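Local coordinates for uncharacterized protein (Vibrio parahaemolyticus M0605, PDB 3X0T) that is probably one component of a plasmid-encoded pore-forming toxin of a marine pathogen, built as a compact jelly-roll beta sandwich, at residues P35-S40 against L82-N87; D42-G47 against F105-Y110; R48-I53 against S71-R76; Q54-A59 against H91-V96. All blocks are in the same frame, centred on the assembly; numbering follows the deposited sequence. Where two conformers were deposited one is given.

Contact 1 of 4, residues P35-S40 against L82-N87. With NO3 (nitrate ion), chain C.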
loop_
_atom_site.group_PDB
_atom_site.type_symbol
_atom_site.label_atom_id
_atom_site.label_comp_id
_atom_site.label_asym_id
_atom_site.label_seq_id
_atom_site.Cartn_x
_atom_site.Cartn_y
_atom_site.Cartn_z
ATOM N N PRO A 35 -18.513 -2.844 -5.924
ATOM C CA PRO A 35 -17.329 -2.339 -5.224
ATOM C C PRO A 35 -17.103 -2.991 -3.913
ATOM O O PRO A 35 -18.056 -3.473 -3.261
ATOM C CB PRO A 35 -17.610 -0.848 -5.119
ATOM C CG PRO A 35 -19.072 -0.782 -5.058
ATOM C CD PRO A 35 -19.597 -1.832 -6.018
ATOM N N GLU A 36 -15.881 -2.948 -3.400
ATOM C CA GLU A 36 -15.520 -3.593 -2.133
ATOM C C GLU A 36 -14.582 -2.709 -1.343
ATOM O O GLU A 36 -13.767 -1.955 -1.912
ATOM C CB GLU A 36 -14.800 -4.916 -2.371
ATOM C CG GLU A 36 -15.592 -5.962 -3.030
ATOM C CD GLU A 36 -14.914 -7.362 -3.099
ATOM O OE1 GLU A 36 -13.799 -7.550 -2.429
ATOM O OE2 GLU A 36 -15.389 -8.227 -3.890
ATOM N N VAL A 37 -14.652 -2.801 -0.031
ATOM C CA VAL A 37 -13.626 -2.271 0.875
ATOM C C VAL A 37 -12.309 -3.008 0.607
ATOM O O VAL A 37 -12.350 -4.168 0.234
ATOM C CB VAL A 37 -14.205 -2.427 2.307
ATOM C CG1 VAL A 37 -13.199 -1.977 3.335
ATOM C CG2 VAL A 37 -15.503 -1.644 2.424
ATOM N N GLY A 38 -11.191 -2.361 0.819
ATOM C CA GLY A 38 -9.884 -2.900 0.557
ATOM C C GLY A 38 -9.209 -3.631 1.685
ATOM O O GLY A 38 -9.860 -4.334 2.455
ATOM N N ARG A 39 -7.924 -3.441 1.804
ATOM C CA ARG A 39 -7.074 -4.211 2.737
ATOM C C ARG A 39 -6.051 -3.267 3.309
ATOM O O ARG A 39 -5.426 -2.515 2.593
ATOM C CB ARG A 39 -6.379 -5.366 1.908
ATOM C CG ARG A 39 -5.326 -6.144 2.659
ATOM C CD ARG A 39 -5.111 -7.518 2.090
ATOM N NE ARG A 39 -4.721 -7.475 0.659
ATOM C CZ ARG A 39 -4.729 -8.558 -0.101
ATOM N NH1 ARG A 39 -4.391 -8.455 -1.368
ATOM N NH2 ARG A 39 -5.123 -9.764 0.395
ATOM N N SER A 40 -5.839 -3.390 4.610
ATOM C CA SER A 40 -4.821 -2.568 5.308
ATOM C C SER A 40 -3.482 -3.273 5.266
ATOM O O SER A 40 -3.420 -4.506 5.191
ATOM C CB SER A 40 -5.240 -2.438 6.809
ATOM O OG SER A 40 -6.472 -1.741 6.876
ATOM N N LEU A 82 -0.950 1.484 7.531
ATOM C CA LEU A 82 -1.875 2.146 6.629
ATOM C C LEU A 82 -3.193 1.417 6.690
ATOM O O LEU A 82 -3.365 0.306 6.163
ATOM C CB LEU A 82 -1.299 2.072 5.198
ATOM C CG LEU A 82 -2.176 2.672 4.101
ATOM C CD1 LEU A 82 -2.473 4.120 4.379
ATOM C CD2 LEU A 82 -1.563 2.471 2.747
ATOM N N GLN A 83 -4.155 2.056 7.375
ATOM C CA GLN A 83 -5.496 1.455 7.471
ATOM C C GLN A 83 -6.279 1.774 6.184
ATOM O O GLN A 83 -6.308 2.920 5.747
ATOM C CB GLN A 83 -6.168 2.085 8.726
ATOM C CG GLN A 83 -7.592 1.581 8.956
ATOM C CD GLN A 83 -7.658 0.083 9.373
ATOM O OE1 GLN A 83 -6.695 -0.526 9.843
ATOM N NE2 GLN A 83 -8.854 -0.466 9.189
ATOM N N ARG A 84 -6.971 0.773 5.671
ATOM C CA ARG A 84 -7.746 1.010 4.470
ATOM C C ARG A 84 -8.833 2.040 4.719
ATOM O O ARG A 84 -9.353 2.133 5.834
ATOM C CB ARG A 84 -8.400 -0.280 4.035
ATOM C CG ARG A 84 -9.449 -0.740 5.031
ATOM C CD ARG A 84 -10.004 -2.054 4.592
ATOM N NE ARG A 84 -11.017 -2.523 5.564
ATOM C CZ ARG A 84 -11.426 -3.789 5.688
ATOM N NH1 ARG A 84 -10.888 -4.697 4.952
ATOM N NH2 ARG A 84 -12.410 -4.123 6.551
ATOM N N PRO A 85 -9.263 2.829 3.720
ATOM C CA PRO A 85 -10.466 3.659 3.888
ATOM C C PRO A 85 -11.650 2.809 4.274
ATOM O O PRO A 85 -11.782 1.653 3.888
ATOM C CB PRO A 85 -10.640 4.288 2.494
ATOM C CG PRO A 85 -9.243 4.271 1.898
ATOM C CD PRO A 85 -8.676 2.942 2.365
ATOM N N ASP A 86 -12.616 3.382 4.989
ATOM C CA ASP A 86 -13.808 2.594 5.346
ATOM C C ASP A 86 -14.776 2.428 4.166
ATOM O O ASP A 86 -15.629 1.495 4.221
ATOM C CB ASP A 86 -14.611 3.378 6.435
ATOM C CG ASP A 86 -13.977 3.463 7.768
ATOM O OD1 ASP A 86 -13.126 2.594 8.125
ATOM O OD2 ASP A 86 -14.373 4.379 8.544
ATOM N N ASN A 87 -14.632 3.150 3.070
ATOM C CA ASN A 87 -15.568 3.099 1.947
ATOM C C ASN A 87 -15.024 2.090 0.875
ATOM O O ASN A 87 -13.847 1.730 0.845
ATOM C CB ASN A 87 -15.925 4.493 1.364
ATOM C CG ASN A 87 -14.671 5.324 0.986
ATOM O OD1 ASN A 87 -13.793 5.599 1.843
ATOM N ND2 ASN A 87 -14.750 5.862 -0.261
HETATM N N NO3 C . -16.516 -5.320 0.872
HETATM O O1 NO3 C . -17.356 -6.189 1.622
HETATM O O2 NO3 C . -17.126 -4.158 1.158
HETATM O O3 NO3 C . -15.476 -5.810 0.089
HETATM O O HOH W 1 -11.321 0.486 1.375
#
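Arg84 and Ser40 are turned to meet across two loops: in Arg84, CG sits between the backbone N and the carbonyl carbon (chi1 67°) and the chain then runs extended to NE, while Ser40 OG lies beside its own backbone N (chi1 -63°). In the jelly-roll sandwich this pairs the segment leading into strand 41-45 with the one leaving strand 79-82; their end-to-end directions differ by 172°, so they run nearly antiparallel without regular strand pairing. Two direct hydrogen bonds join them. Arg84 N gives a straight one to Ser40 OG at 2.8 Å. In the conformer given, one of two, Arg84 NH1 reaches Gly38 O at 2.7 Å, a more bent bond whose acceptor is tilted from the guanidinium plane. Val37, likewise modelled twice, crosses the arginine chain at about a right angle and sets CG1 over one guanidinium face, offset toward the rim; this detail is tentative. The Arg84 side chain also packs on Tyr55 of strand 51-58. The polar end of Gln83 is held by His81, and Arg39 forms a salt bridge with Asp27. A nitrate ion, probably from the crystallisation liquor, accepts a nearly linear bond from Val37 N. One water bridges the two loops, accepting from Gly38 N at 2.9 Å and donating to Pro85 O and Asn87 O.

Contact 2 of 4, residues D42-G47 against F105-Y110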
loop_
_atom_site.group_PDB
_atom_site.type_symbol
_atom_site.label_atom_id
_atom_site.label_comp_id
_atom_site.label_asym_id
_atom_site.label_seq_id
_atom_site.Cartn_x
_atom_site.Cartn_y
_atom_site.Cartn_z
ATOM N N ASP A 42 0.896 -2.941 6.804
ATOM C CA ASP A 42 1.959 -2.180 7.438
ATOM C C ASP A 42 3.149 -2.153 6.496
ATOM O O ASP A 42 3.421 -3.102 5.774
ATOM C CB ASP A 42 2.452 -2.806 8.775
ATOM C CG ASP A 42 1.331 -3.166 9.635
ATOM O OD1 ASP A 42 0.470 -2.358 9.862
ATOM O OD2 ASP A 42 1.354 -4.342 10.116
ATOM N N ILE A 43 3.864 -1.037 6.480
ATOM C CA ILE A 43 5.087 -0.926 5.701
ATOM C C ILE A 43 6.293 -0.737 6.672
ATOM O O ILE A 43 6.242 0.149 7.532
ATOM C CB ILE A 43 5.019 0.273 4.734
ATOM C CG1 ILE A 43 6.399 0.407 4.014
ATOM C CG2 ILE A 43 4.577 1.612 5.359
ATOM C CD1 ILE A 43 6.401 1.427 2.872
ATOM N N GLU A 44 7.329 -1.579 6.474
ATOM C CA GLU A 44 8.606 -1.385 7.171
ATOM C C GLU A 44 9.591 -0.898 6.100
ATOM O O GLU A 44 9.854 -1.554 5.119
ATOM C CB GLU A 44 9.072 -2.764 7.743
ATOM C CG GLU A 44 10.402 -2.664 8.407
ATOM C CD GLU A 44 11.003 -4.012 8.781
ATOM O OE1 GLU A 44 10.499 -5.102 8.334
ATOM O OE2 GLU A 44 12.063 -3.992 9.455
ATOM N N ASN A 45 10.149 0.289 6.375
ATOM C CA ASN A 45 11.146 0.843 5.475
ATOM C C ASN A 45 12.523 0.296 5.819
ATOM O O ASN A 45 12.996 0.563 6.942
ATOM C CB ASN A 45 11.097 2.342 5.629
ATOM C CG ASN A 45 12.083 3.059 4.684
ATOM O OD1 ASN A 45 12.979 2.433 4.102
ATOM N ND2 ASN A 45 11.857 4.357 4.515
ATOM N N THR A 46 13.113 -0.516 4.939
ATOM C CA THR A 46 14.371 -1.220 5.230
ATOM C C THR A 46 15.540 -0.595 4.422
ATOM O O THR A 46 16.631 -1.190 4.374
ATOM C CB THR A 46 14.260 -2.684 4.963
ATOM O OG1 THR A 46 14.087 -2.856 3.547
ATOM C CG2 THR A 46 13.147 -3.342 5.742
ATOM N N GLY A 47 15.297 0.554 3.840
ATOM C CA GLY A 47 16.347 1.276 3.080
ATOM C C GLY A 47 16.847 2.451 3.888
ATOM O O GLY A 47 16.655 2.543 5.096
ATOM N N PHE A 105 13.719 0.473 -0.333
ATOM C CA PHE A 105 13.469 -0.967 0.004
ATOM C C PHE A 105 12.441 -0.961 1.097
ATOM O O PHE A 105 12.497 -0.193 2.071
ATOM C CB PHE A 105 14.754 -1.673 0.522
ATOM C CG PHE A 105 15.841 -1.722 -0.505
ATOM C CD1 PHE A 105 16.763 -0.648 -0.597
ATOM C CD2 PHE A 105 15.909 -2.806 -1.388
ATOM C CE1 PHE A 105 17.796 -0.716 -1.581
ATOM C CE2 PHE A 105 16.937 -2.777 -2.373
ATOM C CZ PHE A 105 17.841 -1.750 -2.449
ATOM N N CYS A 106 11.478 -1.888 1.046
ATOM C CA CYS A 106 10.532 -2.030 2.134
ATOM C C CYS A 106 9.999 -3.459 2.131
ATOM O O CYS A 106 10.107 -4.226 1.185
ATOM C CB CYS A 106 9.384 -1.040 2.008
ATOM S SG CYS A 106 8.318 -1.203 0.592
ATOM N N THR A 107 9.404 -3.790 3.306
ATOM C CA THR A 107 8.589 -5.021 3.427
ATOM C C THR A 107 7.147 -4.530 3.772
ATOM O O THR A 107 6.945 -3.653 4.619
ATOM C CB THR A 107 9.147 -5.918 4.535
ATOM O OG1 THR A 107 10.488 -6.306 4.176
ATOM C CG2 THR A 107 8.248 -7.162 4.686
ATOM N N ILE A 108 6.188 -5.163 3.084
ATOM C CA ILE A 108 4.776 -4.880 3.330
ATOM C C ILE A 108 4.203 -6.154 4.047
ATOM O O ILE A 108 4.437 -7.254 3.580
ATOM C CB ILE A 108 4.065 -4.590 1.991
ATOM C CG1 ILE A 108 4.669 -3.367 1.312
ATOM C CG2 ILE A 108 2.547 -4.364 2.281
ATOM C CD1 ILE A 108 4.417 -2.066 1.973
ATOM N N TYR A 109 3.411 -5.877 5.095
ATOM C CA TYR A 109 2.728 -6.924 5.875
ATOM C C TYR A 109 1.231 -6.693 5.589
ATOM O O TYR A 109 0.696 -5.623 5.867
ATOM C CB TYR A 109 3.071 -6.772 7.339
ATOM C CG TYR A 109 4.561 -6.896 7.533
ATOM C CD1 TYR A 109 5.128 -8.124 7.719
ATOM C CD2 TYR A 109 5.348 -5.760 7.564
ATOM C CE1 TYR A 109 6.500 -8.257 7.884
ATOM C CE2 TYR A 109 6.763 -5.863 7.763
ATOM C CZ TYR A 109 7.303 -7.131 7.922
ATOM O OH TYR A 109 8.698 -7.285 8.126
ATOM N N TYR A 110 0.606 -7.720 5.049
ATOM C CA TYR A 110 -0.784 -7.567 4.568
ATOM C C TYR A 110 -1.722 -8.120 5.646
ATOM O O TYR A 110 -1.603 -9.281 6.074
ATOM C CB TYR A 110 -0.947 -8.408 3.296
ATOM C CG TYR A 110 -0.061 -7.898 2.180
ATOM C CD1 TYR A 110 -0.501 -6.915 1.289
ATOM C CD2 TYR A 110 1.260 -8.344 2.073
ATOM C CE1 TYR A 110 0.386 -6.390 0.274
ATOM C CE2 TYR A 110 2.149 -7.868 1.092
ATOM C CZ TYR A 110 1.690 -6.902 0.217
ATOM O OH TYR A 110 2.575 -6.418 -0.740
HETATM O O HOH W 2 11.962 -6.814 6.691
HETATM O O HOH W 3 13.911 2.758 1.484
HETATM O O HOH W 4 12.775 -5.174 2.870
#
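Asp42 and Tyr109 open an antiparallel ladder between strands 41-45 and 104-110, inner neighbours in one sheet of the jelly roll; the N-to-C directions of the two short strand segments differ by 157°. Both N-H groups and both carbonyls of this pair are used reciprocally, and Glu44 with Thr107 repeats the pattern, Glu44 N reaching Thr107 O at 2.8 Å. Between them the non-hydrogen-bonded pair Ile43 and Ile108 turns to the other face, where Ile108 CD1 lies 3.7 Å from Ile43 CB. On the face of Glu44, Thr107 and Tyr109, the extended glutamate brings OE1 to the ring edge, and Tyr109 OH donates to it at 2.8 Å. Glu44 OE1 also accepts a hydrogen bond from a water that donates to Thr107 OG1 as well; a second water links Thr107 OG1 to Thr46 OG1, and Asp14 is a further partner. Another water accepts from Phe105 N. Asp42 turns its carboxylate to His81. Past the strand end comes an Asx turn, Gly47 N donating to Asn45 OD1, while Asn45 ND2 is taken up by Gly49 and Val74. Thr46 N still bonds to Phe105 O at 3.0 Å, but from 43° above the carbonyl plane.

Contact 3 of 4, residues R48-I53 against S71-R76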
loop_
_atom_site.group_PDB
_atom_site.type_symbol
_atom_site.label_atom_id
_atom_site.label_comp_id
_atom_site.label_asym_id
_atom_site.label_seq_id
_atom_site.Cartn_x
_atom_site.Cartn_y
_atom_site.Cartn_z
ATOM N N ARG A 48 17.625 3.289 3.223
ATOM C CA ARG A 48 18.356 4.383 3.927
ATOM C C ARG A 48 17.619 5.700 3.879
ATOM O O ARG A 48 17.968 6.579 4.663
ATOM C CB ARG A 48 19.783 4.559 3.329
ATOM C CG ARG A 48 20.607 3.276 3.402
ATOM C CD ARG A 48 22.050 3.575 3.119
ATOM N NE ARG A 48 22.754 4.183 4.283
ATOM C CZ ARG A 48 23.119 5.462 4.382
ATOM N NH1 ARG A 48 22.843 6.336 3.393
ATOM N NH2 ARG A 48 23.736 5.795 5.484
ATOM N N GLY A 49 16.632 5.861 3.013
ATOM C CA GLY A 49 15.931 7.122 2.883
ATOM C C GLY A 49 14.438 6.920 3.063
ATOM O O GLY A 49 13.936 5.820 3.145
ATOM N N GLU A 50 13.734 8.040 3.055
ATOM C CA GLU A 50 12.268 7.996 3.324
ATOM C C GLU A 50 11.491 7.492 2.081
ATOM O O GLU A 50 11.931 7.635 0.929
ATOM C CB GLU A 50 11.729 9.365 3.697
ATOM C CG GLU A 50 11.733 10.387 2.628
ATOM C CD GLU A 50 11.438 11.799 3.070
ATOM O OE1 GLU A 50 11.277 12.142 4.255
ATOM O OE2 GLU A 50 11.488 12.654 2.144
ATOM N N LEU A 51 10.287 7.010 2.310
ATOM C CA LEU A 51 9.341 6.556 1.279
ATOM C C LEU A 51 7.981 7.153 1.592
ATOM O O LEU A 51 7.602 7.274 2.758
ATOM C CB LEU A 51 9.246 5.023 1.323
ATOM C CG LEU A 51 10.549 4.258 1.000
ATOM C CD1 LEU A 51 10.419 2.789 1.333
ATOM C CD2 LEU A 51 11.006 4.508 -0.379
ATOM N N THR A 52 7.195 7.403 0.527
ATOM C CA THR A 52 5.763 7.704 0.731
ATOM C C THR A 52 4.908 6.466 0.420
ATOM O O THR A 52 5.185 5.805 -0.582
ATOM C CB THR A 52 5.357 8.841 -0.178
ATOM O OG1 THR A 52 6.058 10.016 0.264
ATOM C CG2 THR A 52 3.856 9.126 -0.101
ATOM N N ILE A 53 3.940 6.150 1.258
ATOM C CA ILE A 53 2.962 5.134 0.927
ATOM C C ILE A 53 1.634 5.812 0.677
ATOM O O ILE A 53 1.240 6.735 1.427
ATOM C CB ILE A 53 2.893 4.043 2.009
ATOM C CG1 ILE A 53 2.061 2.851 1.504
ATOM C CG2 ILE A 53 2.432 4.561 3.368
ATOM C CD1 ILE A 53 2.168 1.627 2.387
ATOM N N SER A 71 -2.185 9.241 2.273
ATOM C CA SER A 71 -0.771 9.321 1.981
ATOM C C SER A 71 0.031 9.492 3.267
ATOM O O SER A 71 -0.457 10.214 4.160
ATOM C CB SER A 71 -0.508 10.493 1.040
ATOM O OG SER A 71 0.820 10.536 0.559
ATOM N N HIS A 72 1.191 8.913 3.412
ATOM C CA HIS A 72 1.990 9.090 4.620
ATOM C C HIS A 72 3.463 8.836 4.263
ATOM O O HIS A 72 3.782 7.976 3.456
ATOM C CB HIS A 72 1.548 8.063 5.677
ATOM C CG HIS A 72 2.186 8.281 6.985
ATOM N ND1 HIS A 72 1.700 9.154 7.929
ATOM C CD2 HIS A 72 3.302 7.730 7.513
ATOM C CE1 HIS A 72 2.514 9.158 8.974
ATOM N NE2 HIS A 72 3.459 8.267 8.761
ATOM N N VAL A 73 4.373 9.571 4.943
ATOM C CA VAL A 73 5.816 9.441 4.721
ATOM C C VAL A 73 6.388 8.581 5.802
ATOM O O VAL A 73 6.144 8.832 7.013
ATOM C CB VAL A 73 6.525 10.771 4.638
ATOM C CG1 VAL A 73 8.029 10.585 4.503
ATOM C CG2 VAL A 73 5.966 11.610 3.526
ATOM N N VAL A 74 7.197 7.592 5.465
ATOM C CA VAL A 74 7.809 6.644 6.360
ATOM C C VAL A 74 9.322 6.763 6.313
ATOM O O VAL A 74 9.912 6.589 5.262
ATOM C CB VAL A 74 7.380 5.192 5.981
ATOM C CG1 VAL A 74 7.890 4.209 6.998
ATOM C CG2 VAL A 74 5.823 5.100 5.836
ATOM N N GLN A 75 9.970 7.093 7.429
ATOM C CA GLN A 75 11.449 7.243 7.475
ATOM C C GLN A 75 12.167 5.883 7.541
ATOM O O GLN A 75 11.533 4.870 7.807
ATOM C CB GLN A 75 11.869 8.082 8.662
ATOM C CG GLN A 75 11.186 9.423 8.690
ATOM C CD GLN A 75 11.642 10.253 7.488
ATOM O OE1 GLN A 75 12.842 10.292 7.076
ATOM N NE2 GLN A 75 10.689 10.901 6.832
ATOM N N ARG A 76 13.503 5.912 7.372
ATOM C CA ARG A 76 14.256 4.621 7.377
ATOM C C ARG A 76 13.991 3.930 8.685
ATOM O O ARG A 76 13.908 4.633 9.708
ATOM C CB ARG A 76 15.792 4.848 7.033
ATOM C CG ARG A 76 16.581 5.534 8.141
ATOM C CD ARG A 76 18.062 5.454 7.925
ATOM N NE ARG A 76 18.491 4.066 8.122
ATOM C CZ ARG A 76 19.646 3.475 7.820
ATOM N NH1 ARG A 76 20.614 4.230 7.318
ATOM N NH2 ARG A 76 19.797 2.171 8.112
HETATM O O HOH W 5 14.288 12.015 5.679
#
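The Arg76 guanidinium has Arg48 CA over one face, 3.8 Å above the plane and offset toward the rim, and Arg48 NH2 at its edge. The two arginines lie side by side and point the same way with their guanidinium planes 81° apart; Arg48 NE and Arg76 NH1, like charges, are 3.7 Å from each other. Glu50 and Gln75 also run alongside, carboxylate and amide planes 70° apart. Bending at chi2 (-66°) brings the Gln75 amide back to Glu50, and NE2 donates a nearly straight bond of 2.9 Å to the anti lone pair of Glu50 OE1, in the amide's own plane. A water donates to Gln75 OE1 at 2.6 Å and only weakly to the same carboxylate oxygen. Regular pairing follows: Leu51 with Val74 and Ile53 with His72 are hydrogen-bonded antiparallel pairs, Val74 N reaching Leu51 O at 2.8 Å. Thr52 and Val73 form the non-hydrogen-bonded pair between them, Thr52 OG1 lying 3.6 Å from Val73 CG2. Strands 51-58 and 67-74 make a beta hairpin at one side of their sheet: strand 91-98 flanks 51-58, and Leu51, Ile53 and Val74 face inward onto strand 41-45 of the opposing sheet.

Contact 4 of 4, residues Q54-A59 against H91-V96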
loop_
_atom_site.group_PDB
_atom_site.type_symbol
_atom_site.label_atom_id
_atom_site.label_comp_id
_atom_site.label_asym_id
_atom_site.label_seq_id
_atom_site.Cartn_x
_atom_site.Cartn_y
_atom_site.Cartn_z
ATOM N N GLN A 54 0.939 5.380 -0.365
ATOM C CA GLN A 54 -0.389 5.955 -0.662
ATOM C C GLN A 54 -1.416 4.868 -0.907
ATOM O O GLN A 54 -1.132 3.830 -1.523
ATOM C CB GLN A 54 -0.400 6.874 -1.919
ATOM C CG GLN A 54 0.577 8.040 -1.770
ATOM C CD GLN A 54 0.376 9.068 -2.782
ATOM O OE1 GLN A 54 0.040 8.825 -3.963
ATOM N NE2 GLN A 54 0.595 10.328 -2.318
ATOM N N TYR A 55 -2.623 5.130 -0.433
ATOM C CA TYR A 55 -3.810 4.339 -0.760
ATOM C C TYR A 55 -4.544 5.098 -1.857
ATOM O O TYR A 55 -4.914 6.232 -1.627
ATOM C CB TYR A 55 -4.690 4.145 0.483
ATOM C CG TYR A 55 -5.532 2.932 0.425
ATOM C CD1 TYR A 55 -6.618 2.832 -0.482
ATOM C CD2 TYR A 55 -5.236 1.810 1.198
ATOM C CE1 TYR A 55 -7.344 1.652 -0.594
ATOM C CE2 TYR A 55 -5.950 0.635 1.073
ATOM C CZ TYR A 55 -7.004 0.558 0.175
ATOM O OH TYR A 55 -7.689 -0.634 0.073
ATOM N N GLN A 56 -4.719 4.467 -3.020
ATOM C CA GLN A 56 -5.315 5.132 -4.177
ATOM C C GLN A 56 -6.558 4.398 -4.642
ATOM O O GLN A 56 -6.701 3.188 -4.363
ATOM C CB GLN A 56 -4.318 5.201 -5.310
ATOM C CG GLN A 56 -3.098 6.045 -4.960
ATOM C CD GLN A 56 -2.162 6.244 -6.128
ATOM O OE1 GLN A 56 -2.348 5.658 -7.209
ATOM N NE2 GLN A 56 -1.142 7.077 -5.926
ATOM N N TRP A 57 -7.449 5.112 -5.336
ATOM C CA TRP A 57 -8.682 4.526 -5.825
ATOM C C TRP A 57 -8.972 5.009 -7.218
ATOM O O TRP A 57 -8.467 6.057 -7.646
ATOM C CB TRP A 57 -9.858 4.772 -4.856
ATOM C CG TRP A 57 -10.316 6.205 -4.840
ATOM C CD1 TRP A 57 -9.777 7.255 -4.109
ATOM C CD2 TRP A 57 -11.370 6.771 -5.615
ATOM N NE1 TRP A 57 -10.464 8.397 -4.374
ATOM C CE2 TRP A 57 -11.425 8.147 -5.310
ATOM C CE3 TRP A 57 -12.271 6.264 -6.573
ATOM C CZ2 TRP A 57 -12.330 9.017 -5.969
ATOM C CZ3 TRP A 57 -13.146 7.126 -7.214
ATOM C CH2 TRP A 57 -13.178 8.482 -6.894
ATOM N N GLY A 58 -9.833 4.275 -7.916
ATOM C CA GLY A 58 -10.254 4.676 -9.267
ATOM C C GLY A 58 -11.756 4.424 -9.418
ATOM O O GLY A 58 -12.333 3.511 -8.794
ATOM N N ALA A 59 -12.347 5.268 -10.256
ATOM C CA ALA A 59 -13.776 5.173 -10.623
ATOM C C ALA A 59 -13.967 4.038 -11.642
ATOM O O ALA A 59 -13.008 3.498 -12.207
ATOM C CB ALA A 59 -14.180 6.530 -11.238
ATOM N N HIS A 91 -11.922 0.194 -8.044
ATOM C CA HIS A 91 -10.493 -0.006 -8.259
ATOM C C HIS A 91 -9.753 0.588 -7.107
ATOM O O HIS A 91 -10.079 1.714 -6.697
ATOM C CB HIS A 91 -10.003 0.597 -9.578
ATOM C CG HIS A 91 -10.716 0.047 -10.768
ATOM N ND1 HIS A 91 -10.414 -1.188 -11.317
ATOM C CD2 HIS A 91 -11.837 0.508 -11.410
ATOM C CE1 HIS A 91 -11.293 -1.443 -12.261
ATOM N NE2 HIS A 91 -12.181 -0.457 -12.319
ATOM N N GLN A 92 -8.717 -0.078 -6.620
ATOM C CA GLN A 92 -7.901 0.466 -5.541
ATOM C C GLN A 92 -6.530 -0.163 -5.610
ATOM O O GLN A 92 -6.361 -1.283 -6.114
ATOM C CB GLN A 92 -8.599 0.325 -4.179
ATOM C CG GLN A 92 -8.855 -1.156 -3.775
ATOM C CD GLN A 92 -9.892 -1.204 -2.744
ATOM O OE1 GLN A 92 -9.687 -0.700 -1.593
ATOM N NE2 GLN A 92 -11.044 -1.775 -3.011
ATOM N N ARG A 93 -5.552 0.552 -5.045
ATOM C CA ARG A 93 -4.208 0.013 -4.981
ATOM C C ARG A 93 -3.452 0.705 -3.862
ATOM O O ARG A 93 -3.861 1.797 -3.414
ATOM C CB ARG A 93 -3.464 0.181 -6.316
ATOM C CG ARG A 93 -3.137 1.606 -6.737
ATOM C CD ARG A 93 -2.280 1.641 -7.947
ATOM N NE ARG A 93 -1.970 3.015 -8.304
ATOM C CZ ARG A 93 -1.034 3.346 -9.205
ATOM N NH1 ARG A 93 -0.415 2.412 -9.885
ATOM N NH2 ARG A 93 -0.718 4.635 -9.320
ATOM N N ILE A 94 -2.354 0.131 -3.465
ATOM C CA ILE A 94 -1.405 0.740 -2.561
ATOM C C ILE A 94 -0.102 0.859 -3.321
ATOM O O ILE A 94 0.378 -0.150 -3.888
ATOM C CB ILE A 94 -1.234 -0.069 -1.236
ATOM C CG1 ILE A 94 -2.562 -0.161 -0.494
ATOM C CG2 ILE A 94 -0.166 0.566 -0.390
ATOM C CD1 ILE A 94 -2.552 -1.060 0.699
ATOM N N VAL A 95 0.484 2.040 -3.320
ATOM C CA VAL A 95 1.774 2.253 -3.952
ATOM C C VAL A 95 2.773 2.780 -2.910
ATOM O O VAL A 95 2.387 3.442 -1.957
ATOM C CB VAL A 95 1.699 3.227 -5.159
ATOM C CG1 VAL A 95 0.908 2.627 -6.295
ATOM C CG2 VAL A 95 1.196 4.585 -4.775
ATOM N N VAL A 96 4.027 2.504 -3.169
ATOM C CA VAL A 96 5.125 3.098 -2.432
ATOM C C VAL A 96 5.918 3.930 -3.432
ATOM O O VAL A 96 6.221 3.456 -4.544
ATOM C CB VAL A 96 6.020 2.012 -1.738
ATOM C CG1 VAL A 96 7.098 2.696 -0.920
ATOM C CG2 VAL A 96 5.171 1.124 -0.846
#
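Strands 51-58 and 91-98 are the two inner strands of one four-stranded antiparallel sheet, and here they pair from Gln54 with Val95 to Gly58 with His91. Gln56 N donates to Arg93 O at 2.8 Å and Arg93 N returns a bond to Gln56 O, while at the far end the link from His91 N to Gly58 O is weak. Gln56 and Arg93 lie side by side on one face. Arg93 NE and Arg93 NH2 each give a 2.9 Å bond to Gln56 OE1, which lies in the guanidinium plane and is approached from one face of its own amide. Gln56 NE2 is turned the other way, donating to Gln54 OE1 within its strand, so the amide's rotation is fixed. Val95 CG1 covers the centre of one guanidinium face at 3.5 Å, and Glu25 and Trp66 add a salt bridge and a cation-pi contact. The other face of the sheet looks into the jelly-roll sandwich. There Tyr55 CG stands anti to the backbone N (chi1 -154°), placing CD2 3.7 Å from Ile94 CG1. Tyr55 OH donates to Gln92 OE1 at 2.6 Å; that oxygen sits in the ring plane at the edge, although ring and amide planes are 74° apart. Gln92 NE2 donates to Glu36 O. His91 ND1 is hydrogen-bonded to His30, and its ring edge meets Ala59, just past strand 51-58, with His91 CD2 3.3 Å from Ala59 O.

How the contacts relate
The four contacts sample both sheets of the jelly roll. Contact 2 pairs strands 41-45 and 104-110 in one sheet; contacts 3 and 4 share strand 51-58 in the other, their centres about 17 Å apart, with Ser71 OG hydrogen-bonded to Gln54 NE2 where they adjoin. Contact 1 joins loops about 10 Å from contact 4, centre to centre, and Gly38 CA packs against Tyr55 OH there. Contacts 2 and 3, also about 10 Å apart between centres, touch through Gly47 O and Arg76 CB. Along the chain, contacts 3 and 4 nest within the loop closed by contact 2, and contact 3 also within that of contact 1; contact 1 crosses contacts 2 and 4, and contact 3 crosses contact 4. These interleaved closures tie distant segments into one sandwich.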